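Local structure of lysozyme M1 (Streptomyces coelicolor, 1JFX) at residues 137-142 with 158-163; 10-15 with 40-45; 184-189 with 196-201. The protein hydrolyses the beta-1,4 linkages between N-acetylmuramic acid and N-acetyl-D-glucosamine in peptidoglycan, cleaving bacterial cell walls as a lysozyme and diacetylmuramidase of glycosyl hydrolase family 25. One frame throughout, in Å; residues are numbered along the deposited sequence.

Contact 1 of 3, residues 137-142 with 158-163; sequences IYTTAS and SPFWVA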
loop_
_atom_site.group_PDB
_atom_site.type_symbol
_atom_site.label_atom_id
_atom_site.label_comp_id
_atom_site.label_asym_id
_atom_site.label_seq_id
_atom_site.Cartn_x
_atom_site.Cartn_y
_atom_site.Cartn_z
ATOM N N ILE A 137 2.405 -5.608 1.001
ATOM C CA ILE A 137 1.470 -6.098 -0.001
ATOM C C ILE A 137 0.026 -5.716 0.334
ATOM O O ILE A 137 -0.495 -6.080 1.399
ATOM C CB ILE A 137 1.561 -7.653 -0.149
ATOM C CG1 ILE A 137 2.915 -8.039 -0.760
ATOM C CG2 ILE A 137 0.406 -8.172 -1.042
ATOM C CD1 ILE A 137 3.153 -9.555 -0.806
ATOM N N TYR A 138 -0.594 -4.949 -0.562
ATOM C CA TYR A 138 -2.003 -4.565 -0.413
ATOM C C TYR A 138 -2.783 -5.427 -1.384
ATOM O O TYR A 138 -2.470 -5.461 -2.585
ATOM C CB TYR A 138 -2.239 -3.086 -0.775
ATOM C CG TYR A 138 -3.716 -2.721 -0.972
ATOM C CD1 TYR A 138 -4.364 -2.950 -2.195
ATOM C CD2 TYR A 138 -4.466 -2.155 0.069
ATOM C CE1 TYR A 138 -5.709 -2.625 -2.375
ATOM C CE2 TYR A 138 -5.812 -1.817 -0.102
ATOM C CZ TYR A 138 -6.430 -2.057 -1.330
ATOM O OH TYR A 138 -7.765 -1.715 -1.516
ATOM N N THR A 139 -3.799 -6.113 -0.873
ATOM C CA THR A 139 -4.641 -6.961 -1.716
ATOM C C THR A 139 -5.866 -7.401 -0.935
ATOM O O THR A 139 -6.049 -7.007 0.220
ATOM C CB THR A 139 -3.862 -8.220 -2.203
ATOM O OG1 THR A 139 -4.645 -8.922 -3.177
ATOM C CG2 THR A 139 -3.552 -9.162 -1.055
ATOM N N THR A 140 -6.733 -8.166 -1.588
ATOM C CA THR A 140 -7.903 -8.714 -0.915
ATOM C C THR A 140 -7.605 -10.181 -0.677
ATOM O O THR A 140 -6.778 -10.774 -1.362
ATOM C CB THR A 140 -9.205 -8.607 -1.763
ATOM O OG1 THR A 140 -9.031 -9.254 -3.036
ATOM C CG2 THR A 140 -9.578 -7.131 -1.968
ATOM N N ALA A 141 -8.281 -10.780 0.290
ATOM C CA ALA A 141 -8.077 -12.190 0.553
ATOM C C ALA A 141 -8.465 -13.002 -0.693
ATOM O O ALA A 141 -7.769 -13.939 -1.059
ATOM C CB ALA A 141 -8.935 -12.631 1.743
ATOM N N SER A 142 -9.574 -12.630 -1.331
ATOM C CA SER A 142 -10.054 -13.336 -2.523
ATOM C C SER A 142 -9.013 -13.364 -3.621
ATOM O O SER A 142 -8.736 -14.413 -4.211
ATOM C CB SER A 142 -11.314 -12.660 -3.092
ATOM O OG SER A 142 -12.433 -12.962 -2.285
ATOM N N SER A 158 6.798 -9.985 3.385
ATOM C CA SER A 158 6.046 -8.744 3.242
ATOM C C SER A 158 4.948 -8.483 4.254
ATOM O O SER A 158 4.136 -9.373 4.528
ATOM C CB SER A 158 5.370 -8.691 1.862
ATOM O OG SER A 158 6.286 -8.489 0.798
ATOM N N PRO A 159 4.909 -7.266 4.824
ATOM C CA PRO A 159 3.840 -6.952 5.781
ATOM C C PRO A 159 2.555 -6.991 4.933
ATOM O O PRO A 159 2.587 -6.696 3.728
ATOM C CB PRO A 159 4.168 -5.527 6.223
ATOM C CG PRO A 159 5.671 -5.471 6.114
ATOM C CD PRO A 159 5.970 -6.232 4.844
ATOM N N PHE A 160 1.426 -7.322 5.552
ATOM C CA PHE A 160 0.164 -7.442 4.826
ATOM C C PHE A 160 -0.808 -6.293 5.081
ATOM O O PHE A 160 -1.132 -5.985 6.226
ATOM C CB PHE A 160 -0.465 -8.797 5.229
ATOM C CG PHE A 160 -1.795 -9.109 4.585
ATOM C CD1 PHE A 160 -1.986 -8.967 3.213
ATOM C CD2 PHE A 160 -2.832 -9.638 5.354
ATOM C CE1 PHE A 160 -3.195 -9.356 2.618
ATOM C CE2 PHE A 160 -4.046 -10.033 4.768
ATOM C CZ PHE A 160 -4.225 -9.892 3.401
ATOM N N TRP A 161 -1.250 -5.645 4.005
ATOM C CA TRP A 161 -2.239 -4.571 4.102
ATOM C C TRP A 161 -3.494 -5.161 3.455
ATOM O O TRP A 161 -3.595 -5.282 2.234
ATOM C CB TRP A 161 -1.755 -3.331 3.355
ATOM C CG TRP A 161 -2.743 -2.199 3.326
ATOM C CD1 TRP A 161 -3.943 -2.118 3.979
ATOM C CD2 TRP A 161 -2.608 -0.990 2.579
ATOM N NE1 TRP A 161 -4.568 -0.926 3.678
ATOM C CE2 TRP A 161 -3.766 -0.216 2.816
ATOM C CE3 TRP A 161 -1.616 -0.489 1.721
ATOM C CZ2 TRP A 161 -3.962 1.037 2.223
ATOM C CZ3 TRP A 161 -1.806 0.752 1.129
ATOM C CH2 TRP A 161 -2.971 1.506 1.381
ATOM N N VAL A 162 -4.448 -5.545 4.294
ATOM C CA VAL A 162 -5.661 -6.192 3.820
ATOM C C VAL A 162 -6.805 -5.240 3.552
ATOM O O VAL A 162 -7.100 -4.371 4.365
ATOM C CB VAL A 162 -6.117 -7.282 4.832
ATOM C CG1 VAL A 162 -6.285 -6.689 6.218
ATOM C CG2 VAL A 162 -7.410 -7.943 4.349
ATOM N N ALA A 163 -7.436 -5.409 2.394
ATOM C CA ALA A 163 -8.593 -4.593 2.049
ATOM C C ALA A 163 -9.816 -5.449 2.359
ATOM O O ALA A 163 -10.010 -6.486 1.739
ATOM C CB ALA A 163 -8.572 -4.227 0.558
HETATM O O HOH W 1 -10.319 -9.209 1.609
#
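Tyr138 and Trp161 both carry CG anti to the backbone N (chi1 166° and 176°), which brings the two rings against each other on the face of a parallel strand pair that both side chains leave from. The pair belongs to a beta-alpha-beta unit of the beta/alpha-barrel: strand 136-139 leads through helix 141-148 to strand 160-163. The rings form a T-shaped stack, planes at 74°, with the edge of Tyr138 directed at the indole. CD2 of Tyr138 lies over the middle of that indole face, 3.3 Å from CD2 of Trp161. Farther along the same phenol, the methyl of Ala163 touches CZ and OH, with its CB 3.4 Å from Tyr138 OH. That hydroxyl is hydrogen-bonded to Gln183, and the Tyr138 side chain also reaches Asp98 and Glu100, the predicted catalytic acids, which puts the stack beside the probable active site.

Ile137, Thr139, Phe160 and Val162 occupy the other face. Here CG2 of Thr139 comes in the plane of the Phe160 ring to its edge, 3.7 Å from CE1, while Thr139 OG1 is hydrogen-bonded to the carbonyl of Ile99. Ile137 lays CG1 and CD1 alongside Ser158, with CD1 3.6 Å from CB.

Between the faces runs the regular parallel ladder. Ile137 N donates to Pro159 O, Trp161 N to Ile137 O at 2.7 Å, Thr139 N to Trp161 O, and Ala163 N to Thr139 O. After the last rung Thr140 takes the N-cap position of helix 141-148, its OG1 accepting from Trp143 N. A water bridges the two chains there, accepting from Ala141 N at 2.9 Å and donating to Ala163 O at 2.7 Å.

Contact 2 of 3, residues 10-15 with 40-45; sequences VSHWQG and YKDDRF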
loop_
_atom_site.group_PDB
_atom_site.type_symbol
_atom_site.label_atom_id
_atom_site.label_comp_id
_atom_site.label_asym_id
_atom_site.label_seq_id
_atom_site.Cartn_x
_atom_site.Cartn_y
_atom_site.Cartn_z
ATOM N N VAL A 10 -4.876 7.622 -0.537
ATOM C CA VAL A 10 -5.501 8.455 -1.552
ATOM C C VAL A 10 -4.791 8.362 -2.888
ATOM O O VAL A 10 -3.672 7.883 -2.970
ATOM C CB VAL A 10 -5.447 9.952 -1.151
ATOM C CG1 VAL A 10 -6.079 10.167 0.205
ATOM C CG2 VAL A 10 -3.990 10.431 -1.119
ATOM N N SER A 11 -5.469 8.850 -3.926
ATOM C CA SER A 11 -4.926 8.903 -5.273
ATOM C C SER A 11 -5.500 10.181 -5.876
ATOM O O SER A 11 -6.135 10.970 -5.173
ATOM C CB SER A 11 -5.353 7.695 -6.108
ATOM O OG SER A 11 -6.752 7.689 -6.359
ATOM N N HIS A 12 -5.295 10.389 -7.172
ATOM C CA HIS A 12 -5.808 11.606 -7.795
ATOM C C HIS A 12 -7.332 11.698 -7.662
ATOM O O HIS A 12 -7.895 12.785 -7.772
ATOM C CB HIS A 12 -5.420 11.668 -9.281
ATOM C CG HIS A 12 -6.394 10.985 -10.181
ATOM N ND1 HIS A 12 -6.521 9.614 -10.241
ATOM C CD2 HIS A 12 -7.343 11.489 -11.001
ATOM C CE1 HIS A 12 -7.509 9.301 -11.058
ATOM N NE2 HIS A 12 -8.025 10.421 -11.533
ATOM N N TRP A 13 -8.001 10.575 -7.415
ATOM C CA TRP A 13 -9.461 10.611 -7.276
ATOM C C TRP A 13 -9.909 11.504 -6.120
ATOM O O TRP A 13 -11.038 12.008 -6.120
ATOM C CB TRP A 13 -10.041 9.212 -7.053
ATOM C CG TRP A 13 -9.996 8.316 -8.252
ATOM C CD1 TRP A 13 -9.228 7.199 -8.410
ATOM C CD2 TRP A 13 -10.773 8.441 -9.454
ATOM N NE1 TRP A 13 -9.478 6.618 -9.630
ATOM C CE2 TRP A 13 -10.421 7.359 -10.292
ATOM C CE3 TRP A 13 -11.729 9.363 -9.904
ATOM C CZ2 TRP A 13 -10.993 7.167 -11.558
ATOM C CZ3 TRP A 13 -12.300 9.174 -11.166
ATOM C CH2 TRP A 13 -11.927 8.083 -11.976
ATOM N N GLN A 14 -9.040 11.687 -5.133
ATOM C CA GLN A 14 -9.369 12.516 -3.982
ATOM C C GLN A 14 -9.148 14.012 -4.205
ATOM O O GLN A 14 -9.434 14.821 -3.320
ATOM C CB GLN A 14 -8.600 12.043 -2.740
ATOM C CG GLN A 14 -9.259 10.862 -2.032
ATOM C CD GLN A 14 -9.389 9.646 -2.919
ATOM O OE1 GLN A 14 -8.396 9.116 -3.415
ATOM N NE2 GLN A 14 -10.624 9.189 -3.121
ATOM N N GLY A 15 -8.653 14.378 -5.386
ATOM C CA GLY A 15 -8.443 15.780 -5.715
ATOM C C GLY A 15 -7.468 16.540 -4.835
ATOM O O GLY A 15 -6.459 15.988 -4.388
ATOM N N TYR A 40 2.140 4.784 -15.965
ATOM C CA TYR A 40 1.162 5.702 -15.426
ATOM C C TYR A 40 1.754 6.312 -14.161
ATOM O O TYR A 40 2.352 5.599 -13.356
ATOM C CB TYR A 40 -0.135 4.983 -15.068
ATOM C CG TYR A 40 -1.144 5.883 -14.397
ATOM C CD1 TYR A 40 -1.127 6.083 -13.015
ATOM C CD2 TYR A 40 -2.101 6.562 -15.148
ATOM C CE1 TYR A 40 -2.037 6.933 -12.398
ATOM C CE2 TYR A 40 -3.021 7.418 -14.542
ATOM C CZ TYR A 40 -2.984 7.601 -13.165
ATOM O OH TYR A 40 -3.894 8.451 -12.557
ATOM N N LYS A 41 1.597 7.627 -14.002
ATOM C CA LYS A 41 2.065 8.329 -12.808
ATOM C C LYS A 41 0.899 9.173 -12.318
ATOM O O LYS A 41 0.306 9.923 -13.091
ATOM C CB LYS A 41 3.261 9.248 -13.122
ATOM C CG LYS A 41 3.843 9.923 -11.881
ATOM C CD LYS A 41 4.343 8.880 -10.879
ATOM C CE LYS A 41 4.835 9.501 -9.588
ATOM N NZ LYS A 41 5.980 10.441 -9.803
ATOM N N ASP A 42 0.561 9.039 -11.040
ATOM C CA ASP A 42 -0.543 9.796 -10.465
ATOM C C ASP A 42 -0.200 11.290 -10.480
ATOM O O ASP A 42 0.839 11.705 -9.950
ATOM C CB ASP A 42 -0.808 9.312 -9.038
ATOM C CG ASP A 42 -2.064 9.912 -8.440
ATOM O OD1 ASP A 42 -2.064 11.127 -8.153
ATOM O OD2 ASP A 42 -3.047 9.162 -8.254
ATOM N N ASP A 43 -1.076 12.098 -11.077
ATOM C CA ASP A 43 -0.821 13.533 -11.182
ATOM C C ASP A 43 -0.776 14.304 -9.878
ATOM O O ASP A 43 -0.185 15.381 -9.834
ATOM C CB ASP A 43 -1.846 14.212 -12.095
ATOM C CG ASP A 43 -1.628 13.898 -13.560
ATOM O OD1 ASP A 43 -0.458 13.860 -13.995
ATOM O OD2 ASP A 43 -2.630 13.709 -14.282
ATOM N N ARG A 44 -1.392 13.763 -8.829
ATOM C CA ARG A 44 -1.411 14.441 -7.534
ATOM C C ARG A 44 -0.317 13.924 -6.612
ATOM O O ARG A 44 -0.157 14.443 -5.512
ATOM C CB ARG A 44 -2.751 14.218 -6.834
ATOM C CG ARG A 44 -3.982 14.771 -7.555
ATOM C CD ARG A 44 -4.164 16.243 -7.315
ATOM N NE ARG A 44 -5.452 16.710 -7.825
ATOM C CZ ARG A 44 -5.849 17.977 -7.765
ATOM N NH1 ARG A 44 -5.057 18.895 -7.218
ATOM N NH2 ARG A 44 -7.030 18.324 -8.255
ATOM N N PHE A 45 0.434 12.914 -7.051
ATOM C CA PHE A 45 1.464 12.328 -6.190
ATOM C C PHE A 45 2.483 13.264 -5.550
ATOM O O PHE A 45 2.649 13.248 -4.336
ATOM C CB PHE A 45 2.247 11.220 -6.901
ATOM C CG PHE A 45 3.338 10.645 -6.047
ATOM C CD1 PHE A 45 3.033 9.811 -4.978
ATOM C CD2 PHE A 45 4.665 11.026 -6.242
ATOM C CE1 PHE A 45 4.035 9.369 -4.109
ATOM C CE2 PHE A 45 5.668 10.595 -5.386
ATOM C CZ PHE A 45 5.358 9.767 -4.314
HETATM O O HOH W 2 -4.400 7.824 -10.103
#
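His12 and Asp42 meet obliquely, imidazole and carboxylate planes 61° apart, and what joins them directly is the backbone of the histidine, at the start of the 3-10 segment 12-14: His12 N donates to the syn lone pair of Asp42 OD2 at 2.8 Å. The other oxygen of the carboxylate turns back on its own chain, OD1 accepting from Arg44 N on its anti side, somewhat out of the carboxylate plane. This is the capping bond of the type I beta turn from Asp42 to Phe45, which leads into helix 45-54. Tyr40 crosses the imidazole at about a right angle. Its hydroxyl stays 3.7 Å from His12 ND1, and a water links the two, bound to Tyr40 OH and His12 ND1 and donating to Asp42 OD2 at 2.7 Å.

On the other flank Arg44, its chain bent at chi2 (-81°), passes His12 with CG 3.7 Å from the histidine CA, then spreads its guanidinium over the Gly15 peptide, whose carbonyl carbon lies 3.5 Å from the guanidinium plane, over its centre.

One carboxylate thus ties the loop after strand 6-10 to the turn before helix 45-54. With two N-H groups and a water directed at it, Asp42 is probably stabilised as the anion.

Contact 3 of 3, residues 184-189 with 196-201; sequences YSATGR and DVDRNK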
loop_
_atom_site.group_PDB
_atom_site.type_symbol
_atom_site.label_atom_id
_atom_site.label_comp_id
_atom_site.label_asym_id
_atom_site.label_seq_id
_atom_site.Cartn_x
_atom_site.Cartn_y
_atom_site.Cartn_z
ATOM N N TYR A 184 -10.578 -0.611 5.921
ATOM C CA TYR A 184 -11.914 -1.042 6.340
ATOM C C TYR A 184 -13.075 -0.266 5.758
ATOM O O TYR A 184 -14.240 -0.606 5.995
ATOM C CB TYR A 184 -11.994 -1.035 7.875
ATOM C CG TYR A 184 -11.788 0.322 8.512
ATOM C CD1 TYR A 184 -12.852 1.201 8.666
ATOM C CD2 TYR A 184 -10.520 0.729 8.953
ATOM C CE1 TYR A 184 -12.675 2.450 9.238
ATOM C CE2 TYR A 184 -10.329 1.994 9.534
ATOM C CZ TYR A 184 -11.423 2.841 9.669
ATOM O OH TYR A 184 -11.300 4.072 10.248
ATOM N N SER A 185 -12.765 0.780 5.004
ATOM C CA SER A 185 -13.802 1.570 4.360
ATOM C C SER A 185 -13.250 2.326 3.172
ATOM O O SER A 185 -12.092 2.740 3.185
ATOM C CB SER A 185 -14.401 2.584 5.329
ATOM O OG SER A 185 -15.387 3.375 4.675
ATOM N N ALA A 186 -14.087 2.488 2.150
ATOM C CA ALA A 186 -13.718 3.257 0.976
ATOM C C ALA A 186 -14.665 4.449 0.898
ATOM O O ALA A 186 -14.612 5.227 -0.056
ATOM C CB ALA A 186 -13.847 2.401 -0.291
ATOM N N THR A 187 -15.519 4.594 1.910
ATOM C CA THR A 187 -16.518 5.655 1.923
ATOM C C THR A 187 -16.482 6.509 3.184
ATOM O O THR A 187 -17.519 6.991 3.656
ATOM C CB THR A 187 -17.926 5.039 1.777
ATOM O OG1 THR A 187 -18.098 4.001 2.756
ATOM C CG2 THR A 187 -18.100 4.457 0.381
ATOM N N GLY A 188 -15.291 6.698 3.729
ATOM C CA GLY A 188 -15.178 7.481 4.946
ATOM C C GLY A 188 -15.148 8.984 4.721
ATOM O O GLY A 188 -15.258 9.487 3.599
ATOM N N ARG A 189 -14.990 9.701 5.820
ATOM C CA ARG A 189 -14.903 11.152 5.787
ATOM C C ARG A 189 -13.715 11.557 6.647
ATOM O O ARG A 189 -13.470 10.967 7.711
ATOM C CB ARG A 189 -16.183 11.785 6.345
ATOM C CG ARG A 189 -17.373 11.698 5.411
ATOM C CD ARG A 189 -17.129 12.518 4.167
ATOM N NE ARG A 189 -18.277 12.508 3.270
ATOM C CZ ARG A 189 -18.538 11.549 2.382
ATOM N NH1 ARG A 189 -17.729 10.499 2.258
ATOM N NH2 ARG A 189 -19.610 11.641 1.601
ATOM N N ASP A 196 -15.662 10.751 -0.573
ATOM C CA ASP A 196 -15.281 9.452 -0.034
ATOM C C ASP A 196 -13.777 9.263 0.081
ATOM O O ASP A 196 -13.028 9.567 -0.851
ATOM C CB ASP A 196 -15.840 8.320 -0.912
ATOM C CG ASP A 196 -17.349 8.204 -0.837
ATOM O OD1 ASP A 196 -17.957 8.659 0.155
ATOM O OD2 ASP A 196 -17.933 7.628 -1.782
ATOM N N VAL A 197 -13.333 8.773 1.227
ATOM C CA VAL A 197 -11.908 8.510 1.406
ATOM C C VAL A 197 -11.723 7.114 1.991
ATOM O O VAL A 197 -12.556 6.637 2.767
ATOM C CB VAL A 197 -11.227 9.553 2.343
ATOM C CG1 VAL A 197 -11.677 9.359 3.790
ATOM C CG2 VAL A 197 -9.707 9.433 2.215
ATOM N N ASP A 198 -10.649 6.446 1.579
ATOM C CA ASP A 198 -10.311 5.123 2.090
ATOM C C ASP A 198 -9.709 5.301 3.477
ATOM O O ASP A 198 -8.780 6.103 3.654
ATOM C CB ASP A 198 -9.247 4.451 1.221
ATOM C CG ASP A 198 -9.735 4.104 -0.168
ATOM O OD1 ASP A 198 -10.960 4.043 -0.390
ATOM O OD2 ASP A 198 -8.869 3.853 -1.045
ATOM N N ARG A 199 -10.222 4.547 4.451
ATOM C CA ARG A 199 -9.720 4.629 5.822
ATOM C C ARG A 199 -9.031 3.332 6.203
ATOM O O ARG A 199 -9.507 2.232 5.890
ATOM C CB ARG A 199 -10.852 4.928 6.812
ATOM C CG ARG A 199 -11.528 6.284 6.567
ATOM C CD ARG A 199 -12.363 6.728 7.766
ATOM N NE ARG A 199 -11.529 6.860 8.958
ATOM C CZ ARG A 199 -11.985 7.221 10.154
ATOM N NH1 ARG A 199 -13.273 7.495 10.313
ATOM N NH2 ARG A 199 -11.155 7.283 11.198
ATOM N N ASN A 200 -7.911 3.476 6.901
ATOM C CA ASN A 200 -7.090 2.342 7.318
ATOM C C ASN A 200 -6.773 2.366 8.791
ATOM O O ASN A 200 -6.702 3.437 9.415
ATOM C CB ASN A 200 -5.760 2.387 6.578
ATOM C CG ASN A 200 -5.942 2.330 5.095
ATOM O OD1 ASN A 200 -6.299 1.289 4.554
ATOM N ND2 ASN A 200 -5.735 3.459 4.423
ATOM N N LYS A 201 -6.566 1.170 9.335
ATOM C CA LYS A 201 -6.158 1.006 10.723
ATOM C C LYS A 201 -4.772 0.336 10.673
ATOM O O LYS A 201 -4.489 -0.457 9.764
ATOM C CB LYS A 201 -7.146 0.088 11.455
ATOM C CG LYS A 201 -6.799 -0.162 12.913
ATOM C CD LYS A 201 -7.928 -0.923 13.594
ATOM C CE LYS A 201 -7.514 -1.483 14.947
ATOM N NZ LYS A 201 -7.194 -0.425 15.956
HETATM O O HOH W 3 -12.466 6.494 -1.580
HETATM O O HOH W 4 -20.407 9.582 -0.325
#
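Arg199 and Tyr184 cross obliquely beside the antiparallel pairing of strands 181-185 and 196-202. Arg199 CB lies against the phenol, 3.6 Å from Tyr184 CZ; CG and CD pass Gly188, with CD 4.1 Å from its CA. The chain bends at chi3 (60°), bringing NE within 3.1 Å of Tyr184 OH, CZ within 3.2 Å and NH2 within 3.4 Å. The hydroxyl sits 2.9 Å above one guanidinium face, offset toward the rim, at poor angles for a hydrogen bond from NE or NH2; it is hydrogen-bonded to Gln6 instead.

The backbones pair through Tyr184 N to Arg199 O, Arg199 N to Ser185 O, and a mutual pair between Gly188 and Val197. Ala186 and Thr187 form the corner between strands 181-185 and 188-190, where Ser185 OG accepts from Thr187 N in an ST turn. Gly188 O takes two donors from opposite faces of its plane, Val197 N and Arg189 NH1. This NH1 forms a salt bridge in the guanidinium plane with the anti lone pair of Asp196 OD1, at 2.8 Å, and a water links Arg189 NH2 to this oxygen.

Across the corner, Asp198 OD1 lies 3.2 Å from Ala186 CA, while OD2 of Asp198 lies close to OD1 of Asp9, a predicted active-site residue. The register slips by one between Ser185 and Gly188, a beta bulge in the antiparallel strand pair of the beta/alpha-barrel, beside the probable active site.

All three contacts reach the one curled sheet of the barrel. Contacts 1 and 3 have centres 16 Å apart and lie side by side, because strands 160-163 and 181-185 are neighbours in it; Trp161 NE1 and Asn200 OD1, 2.9 Å apart, form a probable hydrogen bond, and Asn200 ND2 bonds to Asp9. Contact 2 lies 16 Å from contact 3, centre to centre, and touches it where Val10 packs on Val197; from contact 1 its nearest atoms are about 7 Å. Contacts 1 and 3 lie beside predicted catalytic residues, contact 2 farther off: side chain to side chain, Asp98 and Glu100 are about 3 Å from Tyr138, and Asp9 about 3 Å from Asp198 and 7 Å from Ser11.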